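Local coordinates for Lin1840 protein (PDB 4ZOC), which probably hydrolyses terminal, non-reducing beta-D-glucosyl residues, releasing beta-D-glucose, as a family 3 glycoside hydrolase implicated in beta-1,2-glucan metabolism, at residues F263-L267 against R331-L335; T431-V435 against A452-M457; V461-G465 against Q486-A490; E606-S612 against E627-I633; K639-Y645 against L660-V666. The protein carries 2 engineered substitutions. One frame throughout, in Å; residues are numbered along the deposited sequence. Where two conformers were deposited one is given.

Contact 1 of 5, residues F263-L267 against R331-L335; sequences FDGVL and RMLNL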
# COMPACT_ATOMS: atom_id res chain seq x y z
N PHE A 263 7.49 -12.93 26.68
CA PHE A 263 8.00 -14.17 26.06
C PHE A 263 9.41 -14.45 26.60
O PHE A 263 10.29 -13.60 26.51
CB PHE A 263 8.01 -14.00 24.56
CG PHE A 263 8.65 -15.14 23.82
CD1 PHE A 263 7.98 -16.38 23.79
CD2 PHE A 263 9.92 -15.02 23.23
CE1 PHE A 263 8.56 -17.47 23.18
CE2 PHE A 263 10.51 -16.15 22.60
CZ PHE A 263 9.82 -17.36 22.57
N ASP A 264 9.61 -15.67 27.11
CA ASP A 264 10.89 -16.05 27.66
C ASP A 264 11.47 -17.31 27.02
O ASP A 264 12.34 -17.93 27.62
CB ASP A 264 10.80 -16.30 29.19
CG ASP A 264 12.18 -16.33 29.88
OD1 ASP A 264 13.09 -15.53 29.56
OD2 ASP A 264 12.40 -17.15 30.77
N GLY A 265 11.10 -17.61 25.77
CA GLY A 265 11.62 -18.73 25.06
C GLY A 265 12.64 -18.31 23.99
O GLY A 265 13.14 -17.17 23.93
N VAL A 266 13.03 -19.32 23.19
CA VAL A 266 14.02 -19.16 22.16
C VAL A 266 13.41 -18.24 21.09
O VAL A 266 12.34 -18.50 20.59
CB VAL A 266 14.47 -20.52 21.60
CG1 VAL A 266 15.32 -20.36 20.33
CG2 VAL A 266 15.23 -21.31 22.71
N LEU A 267 14.14 -17.16 20.76
CA LEU A 267 13.85 -16.36 19.56
C LEU A 267 14.86 -16.83 18.49
O LEU A 267 16.12 -16.72 18.67
CB LEU A 267 13.94 -14.85 19.90
CG LEU A 267 13.69 -13.88 18.73
CD1 LEU A 267 12.27 -14.04 18.17
CD2 LEU A 267 13.98 -12.48 19.13
N ARG A 331 18.20 -20.09 27.55
CA ARG A 331 16.95 -20.36 26.84
C ARG A 331 16.95 -21.65 25.93
O ARG A 331 15.96 -22.45 25.95
CB ARG A 331 16.49 -19.09 26.10
CG ARG A 331 16.04 -18.00 27.06
CD ARG A 331 15.34 -16.80 26.38
NE ARG A 331 16.26 -15.98 25.63
CZ ARG A 331 16.89 -14.89 26.07
NH1 ARG A 331 17.70 -14.21 25.27
NH2 ARG A 331 16.69 -14.46 27.31
N MET A 332 18.04 -21.86 25.23
CA MET A 332 18.23 -23.05 24.37
C MET A 332 18.17 -24.32 25.24
O MET A 332 17.50 -25.30 24.94
CB MET A 332 19.55 -22.93 23.60
CG MET A 332 19.52 -22.01 22.36
SD MET A 332 18.45 -22.74 21.06
CE MET A 332 19.55 -24.07 20.50
N LEU A 333 18.92 -24.30 26.35
CA LEU A 333 18.95 -25.48 27.20
C LEU A 333 17.57 -25.71 27.84
O LEU A 333 17.13 -26.88 27.91
CB LEU A 333 20.02 -25.32 28.26
CG LEU A 333 21.44 -25.70 27.90
CD1 LEU A 333 21.86 -25.79 26.47
CD2 LEU A 333 22.47 -25.04 28.83
N ASN A 334 16.87 -24.63 28.24
CA ASN A 334 15.50 -24.74 28.82
C ASN A 334 14.53 -25.36 27.80
O ASN A 334 13.81 -26.22 28.16
CB ASN A 334 14.89 -23.38 29.27
CG ASN A 334 15.39 -22.92 30.63
OD1 ASN A 334 15.95 -23.70 31.38
ND2 ASN A 334 15.24 -21.65 30.91
N LEU A 335 14.57 -24.96 26.52
CA LEU A 335 13.80 -25.64 25.46
C LEU A 335 14.10 -27.13 25.41
O LEU A 335 13.17 -27.97 25.33
CB LEU A 335 14.05 -24.98 24.13
CG LEU A 335 13.43 -25.68 22.90
CD1 LEU A 335 11.93 -25.78 23.01
CD2 LEU A 335 13.84 -24.98 21.61
O HOH W 1 13.36 -20.18 28.80
O HOH W 2 15.72 -15.51 29.79
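Val266 packs against the backbone and side chains of Arg331, Met332 and Leu335 where a strand of the TIM barrel, 266-268, meets the outer helix 322-338. This side of the contact is dry and closely fitted. Val266 CG2 sits 3.5 Å from Arg331 O, within the first turn of the helical segment, and 4.1 Å from Leu335 CD2. Both methyls of Val266 touch the thioether: Met332 SD lies 3.9 Å from CG2 and 4.0 Å from CG1, its chain folded back at chi2 and chi3.

Arg331 leads from there to the wet margin. Its CD lies against two successive carbonyl oxygens, 3.3 Å from Gly265 O and 3.4 Å from Asp264 O. A bend at chi3 (-71°) then turns the guanidinium toward Asp299, its salt-bridge partner. The loose element is the exposed Asp264 carboxylate, whose plane stands 66° from that of the guanidinium and whose charge makes no direct salt bridge with it. Two waters fill in on this side. One joins Asp264 O to Asn334 ND2; the other lies in the guanidinium plane, giving a hydrogen to Asp264 OD1 at 2.6 Å and accepting one from Arg331 NH2 at 2.9 Å.

Contact 2 of 5, residues T431-V435 against A452-M457; sequences TVEVV and AAVQNM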
# COMPACT_ATOMS: atom_id res chain seq x y z
N THR A 431 -19.63 -42.31 -14.77
CA THR A 431 -19.30 -41.82 -16.08
C THR A 431 -18.54 -40.48 -16.04
O THR A 431 -19.10 -39.42 -15.71
CB THR A 431 -20.58 -41.63 -16.89
OG1 THR A 431 -21.32 -42.85 -16.79
CG2 THR A 431 -20.21 -41.30 -18.36
N VAL A 432 -17.23 -40.58 -16.32
CA VAL A 432 -16.35 -39.43 -16.40
C VAL A 432 -15.49 -39.59 -17.64
O VAL A 432 -14.89 -40.63 -17.90
CB VAL A 432 -15.46 -39.25 -15.15
CG1 VAL A 432 -14.70 -37.95 -15.21
CG2 VAL A 432 -16.23 -39.34 -13.86
N GLU A 433 -15.50 -38.54 -18.48
CA GLU A 433 -14.58 -38.44 -19.58
C GLU A 433 -13.67 -37.26 -19.31
O GLU A 433 -14.15 -36.18 -19.08
CB GLU A 433 -15.38 -38.16 -20.81
CG GLU A 433 -14.77 -38.56 -22.10
CD GLU A 433 -15.87 -38.80 -23.15
OE1 GLU A 433 -15.88 -38.10 -24.12
OE2 GLU A 433 -16.71 -39.72 -23.04
N VAL A 434 -12.38 -37.46 -19.47
CA VAL A 434 -11.39 -36.54 -18.98
C VAL A 434 -10.60 -36.00 -20.12
O VAL A 434 -10.17 -36.73 -20.97
CB VAL A 434 -10.43 -37.29 -18.03
CG1 VAL A 434 -9.30 -36.34 -17.64
CG2 VAL A 434 -11.22 -37.73 -16.83
N VAL A 435 -10.34 -34.69 -20.12
CA VAL A 435 -9.42 -34.08 -21.04
C VAL A 435 -8.53 -33.12 -20.23
O VAL A 435 -8.98 -32.05 -19.81
CB VAL A 435 -10.10 -33.24 -22.13
CG1 VAL A 435 -9.13 -32.67 -23.15
CG2 VAL A 435 -11.17 -34.06 -22.91
N ALA A 452 -15.33 -32.51 -27.99
CA ALA A 452 -15.82 -33.91 -28.09
C ALA A 452 -16.26 -34.49 -26.75
O ALA A 452 -17.34 -35.20 -26.69
CB ALA A 452 -14.73 -34.77 -28.71
N ALA A 453 -15.49 -34.27 -25.68
CA ALA A 453 -15.85 -34.80 -24.35
C ALA A 453 -17.14 -34.21 -23.80
O ALA A 453 -18.00 -34.90 -23.23
CB ALA A 453 -14.71 -34.65 -23.33
N VAL A 454 -17.28 -32.90 -23.99
CA VAL A 454 -18.47 -32.15 -23.52
C VAL A 454 -19.72 -32.59 -24.30
O VAL A 454 -20.75 -32.83 -23.71
CB VAL A 454 -18.24 -30.63 -23.58
CG1 VAL A 454 -19.49 -29.86 -23.21
CG2 VAL A 454 -17.09 -30.20 -22.70
N GLN A 455 -19.59 -32.74 -25.61
CA GLN A 455 -20.71 -33.30 -26.45
C GLN A 455 -21.26 -34.59 -25.93
O GLN A 455 -22.47 -34.76 -25.85
CB GLN A 455 -20.28 -33.48 -27.91
CG GLN A 455 -20.61 -32.28 -28.77
CD GLN A 455 -19.90 -32.24 -30.14
OE1 GLN A 455 -19.89 -31.21 -30.82
NE2 GLN A 455 -19.31 -33.36 -30.53
N ASN A 456 -20.35 -35.51 -25.60
CA ASN A 456 -20.64 -36.81 -25.02
C ASN A 456 -21.30 -36.80 -23.66
O ASN A 456 -22.23 -37.58 -23.39
CB ASN A 456 -19.34 -37.65 -24.92
CG ASN A 456 -18.77 -38.03 -26.29
OD1 ASN A 456 -19.47 -38.04 -27.30
ND2 ASN A 456 -17.48 -38.42 -26.32
N MET A 457 -20.85 -35.92 -22.79
CA MET A 457 -21.35 -35.83 -21.42
C MET A 457 -22.48 -34.83 -21.19
O MET A 457 -22.99 -34.24 -22.13
CB MET A 457 -20.13 -35.39 -20.60
CG MET A 457 -19.05 -36.47 -20.65
SD MET A 457 -19.34 -38.06 -19.87
CE MET A 457 -19.92 -39.05 -21.27
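Glu433 reaches from its strand across the end of the helical segment 452-456, and each atom of its side chain has a neighbour there. CB rests against the methionine that follows the helix, 4.0 Å from Met457 CG and nearly as close to its sulfur. CG, turned anti to the backbone N, passes 4.1 Å from Ala453 CB, and the chain stays extended so that the carboxylate arrives above the last turn. There OE1 accepts a hydrogen bond from Asn456 ND2 at 2.7 Å, nearly straight at 170°. The donor approaches on the syn lone pair and OE1 lies in the Asn456 amide plane, although the two flat groups are turned 69° apart. OE1 also sits 3.3 Å from Ala453 CA, while OE2 meets the methyl CE of Met457 at 3.7 Å.

Apolar contacts flank this polar bridge along the strand. Val435 CG2 presses on Ala453 CB at 3.6 Å, and at the other end Thr431 CG2 touches both SD and CE of Met457. Beyond the helix end, Lys498 NZ binds the carbonyls of Val454 and Met457. The segment axes run 8.6 Å apart at 165°, close to antiparallel, as expected of a beta-alpha-beta crossover: outermost strand 432-436, helix 444-456 and parallel strand 459-465, passing over strand 393-397 in the family 3 C-terminal domain.

Contact 3 of 5, residues V461-G465 against Q486-A490; sequences VLALG and QYQLA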
# COMPACT_ATOMS: atom_id res chain seq x y z
N VAL A 461 -17.16 -30.39 -15.42
CA VAL A 461 -16.39 -30.00 -14.26
C VAL A 461 -15.07 -29.45 -14.87
O VAL A 461 -14.21 -30.24 -15.38
CB VAL A 461 -16.11 -31.19 -13.28
CG1 VAL A 461 -15.13 -30.72 -12.17
CG2 VAL A 461 -17.30 -31.76 -12.61
N LEU A 462 -14.87 -28.12 -14.76
CA LEU A 462 -13.78 -27.41 -15.38
C LEU A 462 -12.81 -27.17 -14.23
O LEU A 462 -13.07 -26.37 -13.34
CB LEU A 462 -14.26 -26.10 -15.95
CG LEU A 462 -13.18 -25.20 -16.54
CD1 LEU A 462 -12.26 -25.88 -17.57
CD2 LEU A 462 -13.80 -23.98 -17.25
N ALA A 463 -11.73 -27.90 -14.23
CA ALA A 463 -10.78 -27.86 -13.11
C ALA A 463 -9.61 -26.98 -13.46
O ALA A 463 -8.71 -27.35 -14.31
CB ALA A 463 -10.33 -29.31 -12.74
N LEU A 464 -9.61 -25.80 -12.85
CA LEU A 464 -8.61 -24.76 -13.09
C LEU A 464 -7.72 -24.52 -11.90
O LEU A 464 -8.09 -24.76 -10.74
CB LEU A 464 -9.29 -23.42 -13.38
CG LEU A 464 -10.31 -23.45 -14.54
CD1 LEU A 464 -10.96 -22.06 -14.68
CD2 LEU A 464 -9.63 -23.88 -15.80
N GLY A 465 -6.57 -23.93 -12.14
CA GLY A 465 -5.81 -23.51 -10.95
C GLY A 465 -4.34 -23.18 -11.14
O GLY A 465 -3.81 -23.14 -12.24
N GLN A 486 -6.23 -20.17 -19.13
CA GLN A 486 -7.30 -20.72 -18.34
C GLN A 486 -8.59 -19.91 -18.40
O GLN A 486 -9.65 -20.49 -18.45
CB GLN A 486 -6.86 -20.92 -16.88
CG GLN A 486 -5.67 -21.89 -16.80
CD GLN A 486 -5.41 -22.38 -15.40
OE1 GLN A 486 -6.34 -22.54 -14.60
NE2 GLN A 486 -4.14 -22.61 -15.07
N TYR A 487 -8.52 -18.60 -18.43
CA TYR A 487 -9.70 -17.79 -18.68
C TYR A 487 -10.21 -18.05 -20.09
O TYR A 487 -11.43 -18.17 -20.28
CB TYR A 487 -9.47 -16.29 -18.48
CG TYR A 487 -9.05 -15.90 -17.08
CD1 TYR A 487 -9.98 -15.66 -16.13
CD2 TYR A 487 -7.70 -15.74 -16.73
CE1 TYR A 487 -9.63 -15.31 -14.83
CE2 TYR A 487 -7.34 -15.45 -15.43
CZ TYR A 487 -8.29 -15.19 -14.50
OH TYR A 487 -7.88 -14.81 -13.22
N GLN A 488 -9.31 -18.22 -21.05
CA GLN A 488 -9.76 -18.56 -22.42
C GLN A 488 -10.48 -19.91 -22.44
O GLN A 488 -11.43 -20.09 -23.18
CB GLN A 488 -8.59 -18.55 -23.44
CG GLN A 488 -7.91 -17.20 -23.62
CD GLN A 488 -6.52 -17.37 -24.23
OE1 GLN A 488 -6.07 -18.49 -24.60
NE2 GLN A 488 -5.82 -16.27 -24.38
N LEU A 489 -9.96 -20.88 -21.73
CA LEU A 489 -10.64 -22.18 -21.61
C LEU A 489 -12.01 -22.08 -21.02
O LEU A 489 -12.95 -22.68 -21.53
CB LEU A 489 -9.72 -23.20 -20.82
CG LEU A 489 -10.28 -24.57 -20.57
CD1 LEU A 489 -10.69 -25.29 -21.85
CD2 LEU A 489 -9.22 -25.43 -19.80
N ALA A 490 -12.18 -21.34 -19.94
CA ALA A 490 -13.52 -21.19 -19.33
C ALA A 490 -14.49 -20.53 -20.34
O ALA A 490 -15.62 -20.92 -20.46
CB ALA A 490 -13.37 -20.35 -18.09
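Gln486 grips the backbone of Gly465 with both ends of its amide. OE1 accepts from Gly465 N at 2.8 Å, in the carbonyl plane and on a lone pair, though the N-H is bent to 142°. NE2 donates to Gly465 O at 2.9 Å and a straighter 164°. The two bonds fix the rotation of the buried amide, whose NE2 has a further acceptor in Tyr439 O.

An extended chain carries the amide from the helix past Leu464, and OE1 lies 3.3 Å from Leu464 CB. Two residues earlier on the strand, Leu462 spreads its two methyls: CD1 meets Leu489 CD2 at 3.8 Å, while CD2 is pressed to 3.5 Å from Ala490 CA, a tight carbon pair.

Outside this shell, Leu515 covers Leu464 and Ala490, and Pro398 packs on Leu464 and Gln486. The segment axes lie 9.6 Å apart and nearly antiparallel at 165°, the geometry of a beta-alpha-beta crossover, here strand 459-465, helix 484-494 and strand 500-505.

Contact 4 of 5, residues E606-S612 against E627-I633; sequences EFELKTS and EVTIKNI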
# COMPACT_ATOMS: atom_id res chain seq x y z
N GLU A 606 -30.39 -23.99 3.64
CA GLU A 606 -30.86 -22.61 3.89
C GLU A 606 -31.09 -22.47 5.39
O GLU A 606 -31.58 -23.38 6.05
CB GLU A 606 -32.20 -22.46 3.23
CG GLU A 606 -32.40 -21.79 1.92
CD GLU A 606 -33.86 -21.26 1.88
OE1 GLU A 606 -34.77 -22.08 1.88
OE2 GLU A 606 -34.15 -20.03 1.93
N PHE A 607 -30.74 -21.33 5.96
CA PHE A 607 -30.80 -21.16 7.41
C PHE A 607 -31.53 -19.91 7.76
O PHE A 607 -31.62 -19.02 6.98
CB PHE A 607 -29.40 -21.05 7.99
CG PHE A 607 -28.52 -22.24 7.67
CD1 PHE A 607 -28.52 -23.40 8.48
CD2 PHE A 607 -27.68 -22.20 6.58
CE1 PHE A 607 -27.76 -24.49 8.18
CE2 PHE A 607 -26.92 -23.32 6.24
CZ PHE A 607 -26.92 -24.43 7.07
N GLU A 608 -32.05 -19.88 8.98
CA GLU A 608 -32.68 -18.68 9.50
C GLU A 608 -32.08 -18.39 10.84
O GLU A 608 -31.91 -19.31 11.66
CB GLU A 608 -34.16 -18.91 9.65
CG GLU A 608 -34.99 -18.14 8.64
CD GLU A 608 -36.45 -18.15 9.06
OE1 GLU A 608 -37.06 -17.05 9.11
OE2 GLU A 608 -36.96 -19.26 9.38
N LEU A 609 -31.73 -17.13 11.08
CA LEU A 609 -31.11 -16.77 12.35
C LEU A 609 -31.99 -15.75 13.06
O LEU A 609 -32.48 -14.85 12.43
CB LEU A 609 -29.73 -16.13 12.10
CG LEU A 609 -28.58 -17.06 11.81
CD1 LEU A 609 -28.69 -17.71 10.43
CD2 LEU A 609 -27.30 -16.29 12.05
N LYS A 610 -32.11 -15.86 14.37
CA LYS A 610 -32.78 -14.90 15.21
C LYS A 610 -31.90 -14.59 16.42
O LYS A 610 -31.52 -15.48 17.14
CB LYS A 610 -34.14 -15.49 15.69
CG LYS A 610 -34.94 -14.65 16.67
CD LYS A 610 -35.85 -13.66 15.93
CE LYS A 610 -36.33 -12.52 16.81
NZ LYS A 610 -37.05 -11.54 15.96
N THR A 611 -31.67 -13.32 16.67
CA THR A 611 -30.91 -12.84 17.84
C THR A 611 -31.90 -12.48 18.96
O THR A 611 -32.90 -11.78 18.76
CB THR A 611 -29.99 -11.65 17.40
OG1 THR A 611 -29.09 -12.09 16.36
CG2 THR A 611 -29.20 -11.09 18.52
N SER A 612 -31.66 -13.03 20.14
CA SER A 612 -32.47 -12.73 21.32
C SER A 612 -32.27 -11.26 21.70
O SER A 612 -31.26 -10.65 21.35
CB SER A 612 -32.07 -13.64 22.46
OG SER A 612 -32.26 -14.98 22.10
N GLU A 627 -27.11 -14.00 22.17
CA GLU A 627 -27.70 -15.32 22.03
C GLU A 627 -28.38 -15.42 20.69
O GLU A 627 -29.18 -14.55 20.32
CB GLU A 627 -28.75 -15.58 23.14
CG GLU A 627 -29.41 -16.94 23.03
CD GLU A 627 -30.44 -17.15 24.11
OE1 GLU A 627 -30.13 -17.87 25.05
OE2 GLU A 627 -31.53 -16.54 24.02
N VAL A 628 -28.07 -16.46 19.96
CA VAL A 628 -28.52 -16.58 18.59
C VAL A 628 -29.15 -17.94 18.39
O VAL A 628 -28.55 -18.95 18.67
CB VAL A 628 -27.39 -16.38 17.55
CG1 VAL A 628 -27.95 -16.41 16.13
CG2 VAL A 628 -26.64 -15.06 17.77
N THR A 629 -30.36 -17.94 17.85
CA THR A 629 -31.06 -19.18 17.50
C THR A 629 -31.01 -19.37 16.01
O THR A 629 -31.38 -18.48 15.21
CB THR A 629 -32.53 -19.09 17.93
OG1 THR A 629 -32.54 -18.90 19.34
CG2 THR A 629 -33.27 -20.35 17.65
N ILE A 630 -30.54 -20.53 15.62
CA ILE A 630 -30.39 -20.84 14.19
C ILE A 630 -31.18 -22.09 13.85
O ILE A 630 -31.17 -23.04 14.61
CB ILE A 630 -28.91 -20.95 13.78
CG1 ILE A 630 -28.81 -21.23 12.27
CG2 ILE A 630 -28.16 -21.99 14.61
CD1 ILE A 630 -27.41 -20.93 11.71
N LYS A 631 -31.86 -22.04 12.72
CA LYS A 631 -32.65 -23.15 12.19
C LYS A 631 -32.29 -23.44 10.74
O LYS A 631 -32.14 -22.54 9.95
CB LYS A 631 -34.15 -22.82 12.26
CG LYS A 631 -35.00 -24.08 12.06
CD LYS A 631 -36.49 -23.85 12.16
CE LYS A 631 -37.17 -25.14 11.72
NZ LYS A 631 -38.61 -25.00 11.95
N ASN A 632 -32.11 -24.72 10.43
CA ASN A 632 -32.03 -25.21 9.07
C ASN A 632 -33.42 -25.50 8.51
O ASN A 632 -34.07 -26.43 8.94
CB ASN A 632 -31.18 -26.47 9.05
CG ASN A 632 -30.98 -27.07 7.65
OD1 ASN A 632 -31.63 -26.73 6.65
ND2 ASN A 632 -30.07 -28.07 7.59
N ILE A 633 -33.88 -24.62 7.62
CA ILE A 633 -35.20 -24.60 7.09
C ILE A 633 -35.30 -25.35 5.76
O ILE A 633 -36.30 -25.25 5.05
CB ILE A 633 -35.75 -23.17 6.98
CG1 ILE A 633 -34.90 -22.29 6.04
CG2 ILE A 633 -35.85 -22.50 8.39
CD1 ILE A 633 -35.56 -20.96 5.63
O HOH W 3 -32.65 -16.04 19.49
O HOH W 4 -28.91 -11.91 22.44
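Leu609 and Ile630 lie side by side and point the same way, their methyls Leu609 CD1 and Ile630 CD1 3.7 Å apart, where edge strand 607-611 pairs antiparallel with 624-632 in the three-stranded sheet of the fibronectin type III-like sandwich. They form a non-hydrogen-bonded pair, as do Phe607 with Asn632 and Thr611 with Val628, and all six side chains share one face. Phe607 leans across Asn632, its CE1 4.0 Å from Asn632 CB, with ring and amide planes 48° apart; the amide itself is held by Ser634, Ile636 and Leu668. Strand 638-648 covers this face through Glu640 and Ile642.

The reverse face carries the hydrogen-bonded pairs Glu608 with Lys631 and Lys610 with Thr629, each closed by two backbone bonds, such as Glu608 N to Lys631 O at 2.8 Å. Both lysines lead their amines away from the opposite strand. Ile633, just past the strand end, crosses Glu606 at a slant, with CG1 3.9 Å from Glu606 CB, while its N donates to Glu606 O.

At the far end a water donates to Lys610 O and Ser612 OG and also bonds Thr629 OG1. Ser612 OG in turn donates to Glu627 OE2 at 2.6 Å, on the anti lone pair of that oxygen.

Contact 5 of 5, residues K639-Y645 against L660-V666; sequences KEVIQVY and LKAFEKV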
# COMPACT_ATOMS: atom_id res chain seq x y z
N LYS A 639 -23.90 -27.08 7.60
CA LYS A 639 -23.31 -26.21 8.57
C LYS A 639 -23.32 -24.73 8.12
O LYS A 639 -23.10 -24.40 6.96
CB LYS A 639 -21.85 -26.65 8.82
CG LYS A 639 -21.74 -27.99 9.52
CD LYS A 639 -20.39 -28.61 9.33
CE LYS A 639 -20.38 -30.02 9.87
NZ LYS A 639 -18.96 -30.39 9.85
N GLU A 640 -23.56 -23.85 9.07
CA GLU A 640 -23.56 -22.43 8.83
C GLU A 640 -22.56 -21.82 9.81
O GLU A 640 -22.37 -22.32 10.94
CB GLU A 640 -24.97 -21.84 9.10
CG GLU A 640 -25.12 -20.34 8.86
CD GLU A 640 -24.73 -19.91 7.44
OE1 GLU A 640 -25.58 -19.69 6.55
OE2 GLU A 640 -23.50 -19.81 7.21
N VAL A 641 -21.94 -20.72 9.42
CA VAL A 641 -20.98 -19.98 10.30
C VAL A 641 -21.65 -18.72 10.75
O VAL A 641 -21.75 -17.74 10.00
CB VAL A 641 -19.59 -19.70 9.62
CG1 VAL A 641 -18.63 -18.95 10.57
CG2 VAL A 641 -18.97 -20.99 9.20
N ILE A 642 -22.09 -18.74 12.03
CA ILE A 642 -22.66 -17.52 12.65
C ILE A 642 -21.47 -16.62 12.99
O ILE A 642 -20.50 -17.10 13.58
CB ILE A 642 -23.45 -17.82 13.92
CG1 ILE A 642 -24.59 -18.81 13.60
CG2 ILE A 642 -23.86 -16.52 14.57
CD1 ILE A 642 -25.33 -19.42 14.80
N GLN A 643 -21.54 -15.36 12.57
CA GLN A 643 -20.50 -14.34 12.79
C GLN A 643 -21.08 -13.17 13.56
O GLN A 643 -22.16 -12.69 13.21
CB GLN A 643 -19.94 -13.84 11.44
CG GLN A 643 -19.36 -14.99 10.62
CD GLN A 643 -19.33 -14.77 9.16
OE1 GLN A 643 -18.95 -13.72 8.67
NE2 GLN A 643 -19.68 -15.79 8.44
N VAL A 644 -20.30 -12.68 14.52
CA VAL A 644 -20.68 -11.46 15.27
C VAL A 644 -19.59 -10.43 15.12
O VAL A 644 -18.42 -10.68 15.45
CB VAL A 644 -20.94 -11.76 16.75
CG1 VAL A 644 -21.36 -10.51 17.48
CG2 VAL A 644 -21.93 -12.90 16.91
N TYR A 645 -20.02 -9.24 14.67
CA TYR A 645 -19.18 -8.09 14.49
C TYR A 645 -19.56 -6.93 15.41
O TYR A 645 -20.75 -6.73 15.79
CB TYR A 645 -19.24 -7.65 13.03
CG TYR A 645 -18.84 -8.67 11.99
CD1 TYR A 645 -19.75 -9.58 11.52
CD2 TYR A 645 -17.59 -8.62 11.41
CE1 TYR A 645 -19.42 -10.50 10.53
CE2 TYR A 645 -17.19 -9.57 10.47
CZ TYR A 645 -18.10 -10.49 10.03
OH TYR A 645 -17.78 -11.41 9.10
N LEU A 660 -14.76 -8.49 13.28
CA LEU A 660 -15.24 -9.75 13.79
C LEU A 660 -14.79 -9.96 15.24
O LEU A 660 -13.60 -9.76 15.54
CB LEU A 660 -14.69 -10.95 12.98
CG LEU A 660 -15.27 -12.32 13.22
CD1 LEU A 660 -16.72 -12.42 12.73
CD2 LEU A 660 -14.34 -13.35 12.57
N LYS A 661 -15.73 -10.35 16.11
CA LYS A 661 -15.41 -10.55 17.52
C LYS A 661 -15.94 -11.87 18.07
O LYS A 661 -15.61 -12.19 19.23
CB LYS A 661 -16.00 -9.41 18.35
CG LYS A 661 -15.46 -8.02 18.07
CD LYS A 661 -14.05 -7.84 18.34
CE LYS A 661 -13.68 -6.37 18.10
NZ LYS A 661 -12.22 -6.30 18.32
N ALA A 662 -16.66 -12.67 17.26
CA ALA A 662 -17.07 -13.98 17.63
C ALA A 662 -17.51 -14.71 16.41
O ALA A 662 -18.01 -14.13 15.45
CB ALA A 662 -18.20 -13.97 18.72
N PHE A 663 -17.33 -16.01 16.45
CA PHE A 663 -17.86 -16.89 15.38
C PHE A 663 -18.03 -18.31 15.91
O PHE A 663 -17.26 -18.73 16.80
CB PHE A 663 -16.92 -16.86 14.15
CG PHE A 663 -15.55 -17.44 14.42
CD1 PHE A 663 -14.54 -16.64 14.87
CD2 PHE A 663 -15.29 -18.79 14.21
CE1 PHE A 663 -13.30 -17.16 15.07
CE2 PHE A 663 -14.02 -19.29 14.44
CZ PHE A 663 -13.02 -18.48 14.88
N GLU A 664 -18.99 -19.05 15.37
CA GLU A 664 -19.20 -20.47 15.67
C GLU A 664 -19.86 -21.12 14.46
O GLU A 664 -20.82 -20.60 13.85
CB GLU A 664 -20.13 -20.72 16.90
CG GLU A 664 -20.25 -22.19 17.21
CD GLU A 664 -21.02 -22.55 18.46
OE1 GLU A 664 -21.11 -21.74 19.40
OE2 GLU A 664 -21.54 -23.70 18.51
N LYS A 665 -19.31 -22.22 14.08
CA LYS A 665 -19.85 -23.01 13.00
C LYS A 665 -20.82 -24.05 13.57
O LYS A 665 -20.48 -24.79 14.49
CB LYS A 665 -18.73 -23.71 12.23
CG LYS A 665 -19.17 -24.39 10.98
CD LYS A 665 -17.90 -24.80 10.23
CE LYS A 665 -18.06 -24.74 8.79
NZ LYS A 665 -16.80 -25.14 8.11
N VAL A 666 -22.03 -24.06 13.05
CA VAL A 666 -23.12 -24.81 13.71
C VAL A 666 -23.65 -25.82 12.72
O VAL A 666 -24.01 -25.48 11.64
CB VAL A 666 -24.27 -23.88 14.20
CG1 VAL A 666 -25.29 -24.65 15.00
CG2 VAL A 666 -23.75 -22.75 15.10
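Strands 639-645 and 660-666 run antiparallel, 164° between directions with axes 4.6 Å apart, as a beta hairpin of the fibronectin type III-like domain, and a classic beta bulge shifts their register by one residue. At the bulge Lys661 and Ala662 both face Val644, whose O accepts from Lys661 N at 2.8 Å and, less straight at 138°, from Ala662 N at 3.2 Å.

On one face Ile642 CD1 meets Val666 CG2 at 3.7 Å, and Val644 packs on Ala662 CB to CB. Ile630 lies against Ile642 and Val666 here, joining this sheet to its partner. The other face is mixed. Val641 CG2 touches the aliphatic chain of Lys665 where the two cross, 3.8 Å from Lys665 CG; the amines of Lys639 and Lys665 both form salt bridges to Glu373, one to each carboxylate oxygen. Phe663, with CG between backbone N and carbonyl carbon (chi1 64°), turns its ring away from the hairpin toward Arg112, with which it forms a cation-pi pair.

Beside the bulge, Tyr645 OH donates to Gln643 OE1 at 2.6 Å in the carbonyl plane, which would limit the ring's movement. Leu660 CD1 lies over one face of that ring in a CH-pi contact, 3.8 Å from its centroid.

In the fold
Contacts 3 and 5 are buried, whereas contacts 1, 2 and 4 each keep a more exposed polar margin. Contacts 2 and 3 serve the same mixed sheet, their centres 15 Å apart, through successive elements of the chain; both set a helix antiparallel to a strand, but contact 2 uses a carboxylate-amide bond between side chains and contact 3 an amide bound to backbone. Contact 1, in the TIM barrel about 59 Å from contact 2 between centres, combines a valine packed on a helix with water bridges, without direct hydrogen bonds between its segments. Contacts 4 and 5 are backbone-bonded strand pairs in two sheets packed face to face, touching where Ile630 CG2 meets Ile642 CD1 at 3.8 Å.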